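Local coordinates for protein ulvan Lyase-PL25 (Pseudoalteromonas sp. PLSV, PDB 5UAM) that cleaves ulvan, the sulfated cell-wall polysaccharide of green seaweeds, as a polysaccharide lyase of family 25 with a beta-propeller fold, at residues A223-Q229 with N306-D312. Residues are numbered along the deposited sequence; the frame is centred on the assembly and turned at random.
Sequences AWAGKGQ and NGSTHLD
Trp224 lays its indole across the backbone of Gly307 and Ser308, and the CB of Ser308 stands 3.5 Å from the centroid of the indole's six-membered ring, almost on the ring normal, which identifies a CH-pi contact. With CG anti to the backbone N (chi1 -165°), the ring reaches over to the facing strand, where its CD1 lies 3.2 Å from Gly307 O. Farther along, the indole presents its edge to the face of His310 in an offset edge-to-face pair, planes at 72° and centroids 5.6 Å apart. Ile40 O accepts from the indole NE1, while Asp364 takes bonds from Ser308 OG and His310 NE2. The two strands run nearly parallel (24°), but their axes stay 6.7 Å apart and each pairs within its own antiparallel sheet: this is face-to-face packing of neighbouring sheets in the beta-propeller, with a classic bulge at Gly307 and Ser308 opposite Ala320. An alanine in place of Trp224 would probably open a gap above Ser308 and leave His310 without its aromatic neighbour. Beyond the ring, one water donates to both Lys227 O and Thr309 O, and a second joins Lys227 O to Leu311 N. At the far end Leu311 CD1 packs 3.9 Å from Gly228 CA. Gln229, extended beyond CG, crosses the Leu311 side chain at a slant, its NE2 3.6 Å from Leu311 CB, and donates from NE2 to Asp312 O (3.1 Å), tilted from the carbonyl plane.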
loop_
_atom_site.group_PDB
_atom_site.type_symbol
_atom_site.label_atom_id
_atom_site.label_comp_id
_atom_site.label_asym_id
_atom_site.label_seq_id
_atom_site.Cartn_x
_atom_site.Cartn_y
_atom_site.Cartn_z
ATOM N N ALA A 223 -5.789 -6.986 -0.774
ATOM C CA ALA A 223 -4.757 -7.608 0.049
ATOM C C ALA A 223 -3.580 -6.667 0.249
ATOM O O ALA A 223 -3.308 -5.792 -0.572
ATOM C CB ALA A 223 -4.252 -8.909 -0.606
ATOM N N TRP A 224 -2.877 -6.871 1.358
ATOM C CA TRP A 224 -1.624 -6.207 1.671
ATOM C C TRP A 224 -0.637 -7.283 2.092
ATOM O O TRP A 224 -0.861 -7.996 3.087
ATOM C CB TRP A 224 -1.810 -5.189 2.789
ATOM C CG TRP A 224 -0.697 -4.195 2.971
ATOM C CD1 TRP A 224 -0.640 -2.930 2.452
ATOM C CD2 TRP A 224 0.509 -4.366 3.728
ATOM N NE1 TRP A 224 0.506 -2.301 2.850
ATOM C CE2 TRP A 224 1.229 -3.163 3.638
ATOM C CE3 TRP A 224 1.043 -5.413 4.487
ATOM C CZ2 TRP A 224 2.458 -2.986 4.262
ATOM C CZ3 TRP A 224 2.266 -5.219 5.100
ATOM C CH2 TRP A 224 2.948 -4.041 4.985
ATOM N N ALA A 225 0.440 -7.406 1.325
ATOM C CA ALA A 225 1.472 -8.397 1.565
ATOM C C ALA A 225 2.738 -7.724 2.044
ATOM O O ALA A 225 3.167 -6.711 1.482
ATOM C CB ALA A 225 1.782 -9.161 0.280
ATOM N N GLY A 226 3.370 -8.296 3.068
ATOM C CA GLY A 226 4.615 -7.777 3.587
ATOM C C GLY A 226 5.494 -8.894 4.104
ATOM O O GLY A 226 5.083 -10.051 4.169
ATOM N N LYS A 227 6.712 -8.533 4.486
ATOM C CA LYS A 227 7.621 -9.505 5.071
ATOM C C LYS A 227 7.112 -9.991 6.411
ATOM O O LYS A 227 6.554 -9.233 7.214
ATOM C CB LYS A 227 8.977 -8.866 5.290
ATOM C CG LYS A 227 9.854 -8.945 4.092
ATOM C CD LYS A 227 10.513 -10.307 4.007
ATOM C CE LYS A 227 11.705 -10.264 3.079
ATOM N NZ LYS A 227 12.781 -9.363 3.569
ATOM N N GLY A 228 7.299 -11.278 6.646
ATOM C CA GLY A 228 7.162 -11.870 7.945
ATOM C C GLY A 228 8.523 -12.091 8.555
ATOM O O GLY A 228 9.435 -11.274 8.401
ATOM N N GLN A 229 8.684 -13.219 9.223
ATOM C CA GLN A 229 9.988 -13.586 9.731
ATOM C C GLN A 229 10.511 -14.768 8.929
ATOM O O GLN A 229 9.737 -15.509 8.317
ATOM C CB GLN A 229 9.921 -13.826 11.250
ATOM C CG GLN A 229 9.677 -12.469 11.971
ATOM C CD GLN A 229 9.156 -12.559 13.400
ATOM O OE1 GLN A 229 9.123 -13.629 13.987
ATOM N NE2 GLN A 229 8.758 -11.406 13.971
ATOM N N ASN A 306 -8.696 -1.702 3.607
ATOM C CA ASN A 306 -7.611 -2.463 4.192
ATOM C C ASN A 306 -6.444 -1.568 4.612
ATOM O O ASN A 306 -6.235 -0.454 4.099
ATOM C CB ASN A 306 -7.148 -3.538 3.212
ATOM C CG ASN A 306 -6.413 -4.646 3.879
ATOM O OD1 ASN A 306 -6.678 -4.985 5.018
ATOM N ND2 ASN A 306 -5.473 -5.236 3.150
ATOM N N GLY A 307 -5.676 -2.078 5.568
ATOM C CA GLY A 307 -4.497 -1.420 6.085
ATOM C C GLY A 307 -3.273 -2.260 5.828
ATOM O O GLY A 307 -2.925 -2.456 4.670
ATOM N N SER A 308 -2.613 -2.753 6.872
ATOM C CA SER A 308 -1.337 -3.441 6.738
ATOM C C SER A 308 -1.212 -4.426 7.889
ATOM O O SER A 308 -2.043 -4.467 8.796
ATOM C CB SER A 308 -0.184 -2.445 6.783
ATOM O OG SER A 308 -0.277 -1.722 8.014
ATOM N N THR A 309 -0.156 -5.232 7.845
ATOM C CA THR A 309 0.073 -6.239 8.876
ATOM C C THR A 309 1.564 -6.377 9.146
ATOM O O THR A 309 2.386 -6.273 8.239
ATOM C CB THR A 309 -0.580 -7.589 8.482
ATOM O OG1 THR A 309 -0.353 -8.570 9.497
ATOM C CG2 THR A 309 -0.036 -8.121 7.181
ATOM N N HIS A 310 1.893 -6.633 10.416
ATOM C CA HIS A 310 3.267 -6.806 10.867
ATOM C C HIS A 310 3.280 -7.779 12.032
ATOM O O HIS A 310 2.321 -7.849 12.816
ATOM C CB HIS A 310 3.871 -5.476 11.372
ATOM C CG HIS A 310 3.832 -4.377 10.368
ATOM N ND1 HIS A 310 4.681 -4.342 9.287
ATOM C CD2 HIS A 310 3.048 -3.279 10.282
ATOM C CE1 HIS A 310 4.411 -3.261 8.566
ATOM N NE2 HIS A 310 3.434 -2.599 9.156
ATOM N N LEU A 311 4.377 -8.530 12.151
ATOM C CA LEU A 311 4.528 -9.465 13.258
ATOM C C LEU A 311 5.223 -8.817 14.444
ATOM O O LEU A 311 6.160 -8.033 14.276
ATOM C CB LEU A 311 5.369 -10.665 12.842
ATOM C CG LEU A 311 4.853 -11.469 11.656
ATOM C CD1 LEU A 311 5.722 -12.686 11.424
ATOM C CD2 LEU A 311 3.406 -11.899 11.851
ATOM N N ASP A 312 4.783 -9.187 15.650
ATOM C CA ASP A 312 5.472 -8.763 16.859
ATOM C C ASP A 312 6.682 -9.668 17.114
ATOM O O ASP A 312 6.985 -10.587 16.348
ATOM C CB ASP A 312 4.506 -8.651 18.050
ATOM C CG ASP A 312 3.918 -9.973 18.511
ATOM O OD1 ASP A 312 4.550 -11.034 18.358
ATOM O OD2 ASP A 312 2.806 -9.943 19.077
HETATM O O HOH W 1 -4.960 -3.749 0.538
HETATM O O HOH W 2 4.878 -6.895 7.033
HETATM O O HOH W 3 6.419 -8.555 10.046
#